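PDB 4QNI: DUF4973 domain-containing protein from Bacteroides thetaiotaomicron, which is of unknown function but probably acts as an auxiliary nutrient-binding protein built from two mainly beta domains. Local coordinates for residues F166-D174 / T313-N321. Sequence-based numbering, arbitrary orientation.
Sequences FPFNDYSGD and TLTLSRDIN. With EDO (1,2-ethanediol), chain J; EDO (1,2-ethanediol), chain I; EDO (1,2-ethanediol), chain F.
Arg318 leaves strand 306-321 with CG anti to its backbone N (chi1 -170°) and bends at chi3 (-78°), which brings its guanidinium up to the backbone carbonyls of the type I turn Asn169-Ser172, between strands 160-168 and 173-176. There Arg318 NH2 donates hydrogen bonds to Asn169 O (2.8 Å), almost head-on to the carbonyl, and to Ser172 O (2.9 Å), on a lone pair; both oxygens lie near the guanidinium plane. NH1 adds a weak bond to Asn169 O and reaches Asp170 OD1 through a water. The Phe168 ring stands steeply to the guanidinium, its CD1 3.8 Å from Arg318 NH1, while Trp333 also packs on the arginine. Leu316, two residues earlier, sets CD2 against Ser172 O (3.4 Å) and CD1 against Asp174 O. Within the turn Asn169 OD1 accepts from Tyr171 N (2.9 Å), an Asx turn, Ser172 OG accepts from Asn169 N, and Asp212 O holds Asn169 ND2; these bonds probably steady the turn. A methionine in place of Arg318 would probably leave the carbonyls of Asn169 and Ser172 without these donors. The arginine thus ties the turn, probably the passage between the two domains, to strand 306-321, and the water-linked Asp170 carboxylate probably helps offset its charge.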
ATOM      1  N   PHE A 166      -5.365  16.591 -23.131  1.00 35.49           N
ATOM      2  CA  PHE A 166      -6.631  17.306 -23.032  1.00 34.87           C
ATOM      3  C   PHE A 166      -6.456  18.775 -23.421  1.00 38.37           C
ATOM      4  O   PHE A 166      -5.935  19.546 -22.611  1.00 38.50           O
ATOM      5  CB  PHE A 166      -7.259  17.242 -21.624  1.00 35.99           C
ATOM      6  CG  PHE A 166      -7.785  15.897 -21.220  1.00 37.44           C
ATOM      7  CD1 PHE A 166      -8.915  15.361 -21.833  1.00 40.30           C
ATOM      8  CD2 PHE A 166      -7.146  15.152 -20.240  1.00 37.13           C
ATOM      9  CE1 PHE A 166      -9.397  14.101 -21.460  1.00 40.62           C
ATOM     10  CE2 PHE A 166      -7.638  13.902 -19.866  1.00 40.49           C
ATOM     11  CZ  PHE A 166      -8.750  13.383 -20.484  1.00 39.06           C
ATOM     12  N   PRO A 167      -6.912  19.209 -24.610  1.00 33.74           N
ATOM     13  CA  PRO A 167      -7.019  20.660 -24.840  1.00 33.85           C
ATOM     14  C   PRO A 167      -8.001  21.260 -23.827  1.00 38.14           C
ATOM     15  O   PRO A 167      -8.941  20.581 -23.393  1.00 38.68           O
ATOM     16  CB  PRO A 167      -7.621  20.768 -26.250  1.00 34.64           C
ATOM     17  CG  PRO A 167      -7.613  19.410 -26.795  1.00 38.38           C
ATOM     18  CD  PRO A 167      -7.600  18.456 -25.669  1.00 34.49           C
ATOM     19  N   PHE A 168      -7.808  22.497 -23.436  1.00 33.98           N
ATOM     20  CA  PHE A 168      -8.806  23.099 -22.567  1.00 33.61           C
ATOM     21  C   PHE A 168      -9.135  24.485 -23.047  1.00 38.72           C
ATOM     22  O   PHE A 168      -8.249  25.190 -23.522  1.00 39.32           O
ATOM     23  CB  PHE A 168      -8.396  23.108 -21.084  1.00 35.21           C
ATOM     24  CG  PHE A 168      -7.190  23.932 -20.707  1.00 37.51           C
ATOM     25  CD1 PHE A 168      -7.324  25.275 -20.348  1.00 40.36           C
ATOM     26  CD2 PHE A 168      -5.923  23.351 -20.641  1.00 38.17           C
ATOM     27  CE1 PHE A 168      -6.203  26.031 -19.980  1.00 40.59           C
ATOM     28  CE2 PHE A 168      -4.808  24.103 -20.243  1.00 39.85           C
ATOM     29  CZ  PHE A 168      -4.960  25.428 -19.901  1.00 39.00           C
ATOM     30  N   ASN A 169     -10.404  24.873 -22.915  1.00 34.64           N
ATOM     31  CA  ASN A 169     -10.869  26.220 -23.175  1.00 34.74           C
ATOM     32  C   ASN A 169     -11.398  26.730 -21.814  1.00 41.24           C
ATOM     33  O   ASN A 169     -11.152  26.079 -20.789  1.00 41.32           O
ATOM     34  CB  ASN A 169     -11.901  26.250 -24.324  1.00 30.61           C
ATOM     35  CG  ASN A 169     -13.180  25.475 -24.068  1.00 44.96           C
ATOM     36  OD1 ASN A 169     -13.503  25.101 -22.940  1.00 38.79           O
ATOM     37  ND2 ASN A 169     -13.915  25.166 -25.123  1.00 33.15           N
ATOM     38  N   ASP A 170     -12.100  27.873 -21.771  1.00 38.89           N
ATOM     39  CA  ASP A 170     -12.599  28.411 -20.492  1.00 38.58           C
ATOM     40  C   ASP A 170     -13.715  27.568 -19.873  1.00 39.88           C
ATOM     41  O   ASP A 170     -14.094  27.818 -18.751  1.00 41.46           O
ATOM     42  CB  ASP A 170     -13.125  29.867 -20.685  1.00 40.94           C
ATOM     43  CG  ASP A 170     -12.079  30.894 -21.097  1.00 46.76           C
ATOM     44  OD1 ASP A 170     -10.884  30.662 -20.839  1.00 48.30           O
ATOM     45  OD2 ASP A 170     -12.464  31.948 -21.635  1.00 53.08           O
ATOM     46  N   TYR A 171     -14.235  26.584 -20.576  1.00 35.54           N
ATOM     47  CA  TYR A 171     -15.447  25.877 -20.178  1.00 34.34           C
ATOM     48  C   TYR A 171     -15.317  24.384 -20.093  1.00 39.20           C
ATOM     49  O   TYR A 171     -16.339  23.702 -19.942  1.00 39.61           O
ATOM     50  CB  TYR A 171     -16.541  26.191 -21.240  1.00 33.04           C
ATOM     51  CG  TYR A 171     -16.560  27.632 -21.699  1.00 32.59           C
ATOM     52  CD1 TYR A 171     -17.090  28.640 -20.888  1.00 35.34           C
ATOM     53  CD2 TYR A 171     -15.991  28.004 -22.914  1.00 32.43           C
ATOM     54  CE1 TYR A 171     -17.041  29.987 -21.279  1.00 37.32           C
ATOM     55  CE2 TYR A 171     -15.972  29.338 -23.332  1.00 33.55           C
ATOM     56  CZ  TYR A 171     -16.492  30.326 -22.509  1.00 42.79           C
ATOM     57  OH  TYR A 171     -16.435  31.634 -22.924  1.00 47.82           O
ATOM     58  N   SER A 172     -14.101  23.860 -20.225  1.00 35.46           N
ATOM     59  CA  SER A 172     -13.919  22.423 -20.261  1.00 34.92           C
ATOM     60  C   SER A 172     -13.243  21.879 -19.012  1.00 39.67           C
ATOM     61  O   SER A 172     -12.522  22.571 -18.308  1.00 41.69           O
ATOM     62  CB  SER A 172     -13.115  22.031 -21.501  1.00 36.75           C
ATOM     63  OG  SER A 172     -11.825  22.612 -21.434  1.00 37.10           O
ATOM     64  N   GLY A 173     -13.433  20.594 -18.818  1.00 34.89           N
ATOM     65  CA  GLY A 173     -12.896  19.841 -17.713  1.00 34.47           C
ATOM     66  C   GLY A 173     -13.962  18.908 -17.199  1.00 38.81           C
ATOM     67  O   GLY A 173     -14.976  18.670 -17.875  1.00 36.18           O
ATOM     68  N   ASP A 174     -13.747  18.416 -15.971  1.00 36.71           N
ATOM     69  CA  ASP A 174     -14.650  17.490 -15.314  1.00 36.85           C
ATOM     70  C   ASP A 174     -15.602  18.270 -14.430  1.00 40.43           C
ATOM     71  O   ASP A 174     -15.264  18.752 -13.335  1.00 39.91           O
ATOM     72  CB  ASP A 174     -13.881  16.377 -14.553  1.00 38.79           C
ATOM     73  CG  ASP A 174     -13.055  15.456 -15.463  1.00 48.43           C
ATOM     74  OD1 ASP A 174     -13.185  15.559 -16.701  1.00 50.63           O
ATOM     75  OD2 ASP A 174     -12.270  14.654 -14.938  1.00 54.91           O
ATOM     76  N   THR A 313     -28.353  21.564 -13.390  1.00 41.27           N
ATOM     77  CA  THR A 313     -27.209  22.458 -13.371  1.00 40.26           C
ATOM     78  C   THR A 313     -25.927  21.674 -13.450  1.00 43.96           C
ATOM     79  O   THR A 313     -25.777  20.660 -12.763  1.00 44.77           O
ATOM     80  CB  THR A 313     -27.236  23.282 -12.054  1.00 42.73           C
ATOM     81  OG1 THR A 313     -28.487  23.919 -11.942  1.00 41.37           O
ATOM     82  CG2 THR A 313     -26.125  24.358 -11.965  1.00 43.65           C
ATOM     83  N   LEU A 314     -24.992  22.189 -14.242  1.00 39.53           N
ATOM     84  CA  LEU A 314     -23.616  21.723 -14.383  1.00 39.41           C
ATOM     85  C   LEU A 314     -22.718  22.743 -13.712  1.00 43.10           C
ATOM     86  O   LEU A 314     -22.923  23.939 -13.907  1.00 43.85           O
ATOM     87  CB  LEU A 314     -23.234  21.600 -15.858  1.00 39.09           C
ATOM     88  CG  LEU A 314     -23.771  20.423 -16.629  1.00 45.30           C
ATOM     89  CD1 LEU A 314     -23.596  20.664 -18.127  1.00 45.80           C
ATOM     90  CD2 LEU A 314     -23.062  19.137 -16.209  1.00 45.57           C
ATOM     91  N   THR A 315     -21.749  22.300 -12.920  1.00 39.64           N
ATOM     92  CA  THR A 315     -20.807  23.195 -12.250  1.00 39.67           C
ATOM     93  C   THR A 315     -19.410  22.654 -12.421  1.00 43.89           C
ATOM     94  O   THR A 315     -19.118  21.519 -12.025  1.00 45.10           O
ATOM     95  CB  THR A 315     -21.132  23.409 -10.747  1.00 47.05           C
ATOM     96  OG1 THR A 315     -22.502  23.779 -10.589  1.00 48.86           O
ATOM     97  CG2 THR A 315     -20.220  24.472 -10.080  1.00 42.63           C
ATOM     98  N   LEU A 316     -18.553  23.477 -13.008  1.00 37.96           N
ATOM     99  CA  LEU A 316     -17.148  23.221 -13.182  1.00 36.62           C
ATOM    100  C   LEU A 316     -16.367  24.133 -12.264  1.00 43.82           C
ATOM    101  O   LEU A 316     -16.581  25.333 -12.295  1.00 43.65           O
ATOM    102  CB  LEU A 316     -16.739  23.477 -14.636  1.00 34.65           C
ATOM    103  CG  LEU A 316     -15.230  23.336 -14.951  1.00 36.21           C
ATOM    104  CD1 LEU A 316     -14.794  21.889 -14.878  1.00 33.33           C
ATOM    105  CD2 LEU A 316     -14.880  24.011 -16.309  1.00 34.78           C
ATOM    106  N   SER A 317     -15.451  23.578 -11.479  1.00 43.88           N
ATOM    107  CA  SER A 317     -14.537  24.353 -10.630  1.00 45.18           C
ATOM    108  C   SER A 317     -13.094  24.184 -11.155  1.00 46.78           C
ATOM    109  O   SER A 317     -12.701  23.112 -11.592  1.00 44.72           O
ATOM    110  CB  SER A 317     -14.642  23.939  -9.165  1.00 49.99           C
ATOM    111  OG  SER A 317     -14.372  22.560  -8.997  1.00 65.45           O
ATOM    112  N   ARG A 318     -12.347  25.249 -11.144  1.00 43.93           N
ATOM    113  CA  ARG A 318     -10.977  25.267 -11.613  1.00 44.06           C
ATOM    114  C   ARG A 318     -10.171  26.061 -10.613  1.00 51.03           C
ATOM    115  O   ARG A 318     -10.536  27.193 -10.291  1.00 52.88           O
ATOM    116  CB  ARG A 318     -10.916  25.872 -13.026  1.00 40.76           C
ATOM    117  CG  ARG A 318      -9.587  25.704 -13.686  1.00 49.02           C
ATOM    118  CD  ARG A 318      -9.548  26.288 -15.077  1.00 49.67           C
ATOM    119  NE  ARG A 318     -10.197  25.439 -16.078  1.00 49.51           N
ATOM    120  CZ  ARG A 318     -10.241  25.744 -17.373  1.00 56.27           C
ATOM    121  NH1 ARG A 318      -9.655  26.850 -17.823  1.00 34.96           N
ATOM    122  NH2 ARG A 318     -10.883  24.954 -18.226  1.00 34.08           N
ATOM    123  N   ASP A 319      -9.102  25.475 -10.097  1.00 48.97           N
ATOM    124  CA  ASP A 319      -8.291  26.165  -9.111  1.00 51.00           C
ATOM    125  C   ASP A 319      -7.129  26.800  -9.771  1.00 54.44           C
ATOM    126  O   ASP A 319      -6.364  26.137 -10.473  1.00 52.13           O
ATOM    127  CB  ASP A 319      -7.851  25.216  -7.989  1.00 55.62           C
ATOM    128  CG  ASP A 319      -9.039  24.593  -7.284  1.00 72.11           C
ATOM    129  OD1 ASP A 319      -9.972  25.346  -6.914  1.00 72.93           O
ATOM    130  OD2 ASP A 319      -9.099  23.345  -7.216  1.00 81.89           O
ATOM    131  N   ILE A 320      -7.020  28.114  -9.569  1.00 54.42           N
ATOM    132  CA  ILE A 320      -5.982  28.963 -10.131  1.00 55.78           C
ATOM    133  C   ILE A 320      -5.095  29.426  -9.006  1.00 63.97           C
ATOM    134  O   ILE A 320      -5.543  30.135  -8.110  1.00 65.39           O
ATOM    135  CB  ILE A 320      -6.592  30.165 -10.920  1.00 59.23           C
ATOM    136  CG1 ILE A 320      -7.808  29.784 -11.833  1.00 57.63           C
ATOM    137  CG2 ILE A 320      -5.521  30.986 -11.643  1.00 61.46           C
ATOM    138  CD1 ILE A 320      -7.574  28.890 -13.004  1.00 60.14           C
ATOM    139  N   ASN A 321      -3.838  29.004  -9.045  1.00 63.90           N
ATOM    140  CA  ASN A 321      -2.820  29.386  -8.072  1.00 66.39           C
ATOM    141  C   ASN A 321      -2.165  30.630  -8.608  1.00 74.10           C
ATOM    142  O   ASN A 321      -1.341  30.518  -9.509  1.00 74.82           O
ATOM    143  CB  ASN A 321      -1.802  28.228  -7.896  1.00 65.78           C
ATOM    144  CG  ASN A 321      -0.651  28.492  -6.943  1.00 83.87           C
ATOM    145  OD1 ASN A 321      -0.323  29.633  -6.603  1.00 71.24           O
ATOM    146  ND2 ASN A 321      -0.009  27.425  -6.485  1.00 77.78           N
TER
HETATM  147  C1  EDO J 408     -10.743  19.169 -14.834  1.00 64.15           C
HETATM  148  O1  EDO J 408      -9.827  18.309 -14.146  1.00 65.30           O
HETATM  149  C2  EDO J 408     -11.613  20.043 -13.860  1.00 67.78           C
HETATM  150  O2  EDO J 408     -11.008  21.313 -13.467  1.00 68.33           O
HETATM  151  C1  EDO I 407      -8.475  29.335 -25.600  1.00 69.34           C
HETATM  152  O1  EDO I 407      -9.894  29.334 -25.596  1.00 70.53           O
HETATM  153  C2  EDO I 407      -7.872  28.095 -24.883  1.00 66.67           C
HETATM  154  O2  EDO I 407      -7.789  28.282 -23.464  1.00 69.14           O
HETATM  155  C1  EDO F 404     -12.454  29.952 -16.625  1.00 76.33           C
HETATM  156  O1  EDO F 404     -13.147  28.921 -15.937  1.00 73.73           O
HETATM  157  C2  EDO F 404     -10.950  29.925 -16.234  1.00 79.22           C
HETATM  158  O2  EDO F 404     -10.241  30.969 -16.904  1.00 80.84           O
HETATM  159  O   HOH W   1      -9.202  28.645 -20.197  1.00 56.75           O
HETATM  160  O   HOH W   2     -15.458  20.483 -11.410  1.00 47.05           O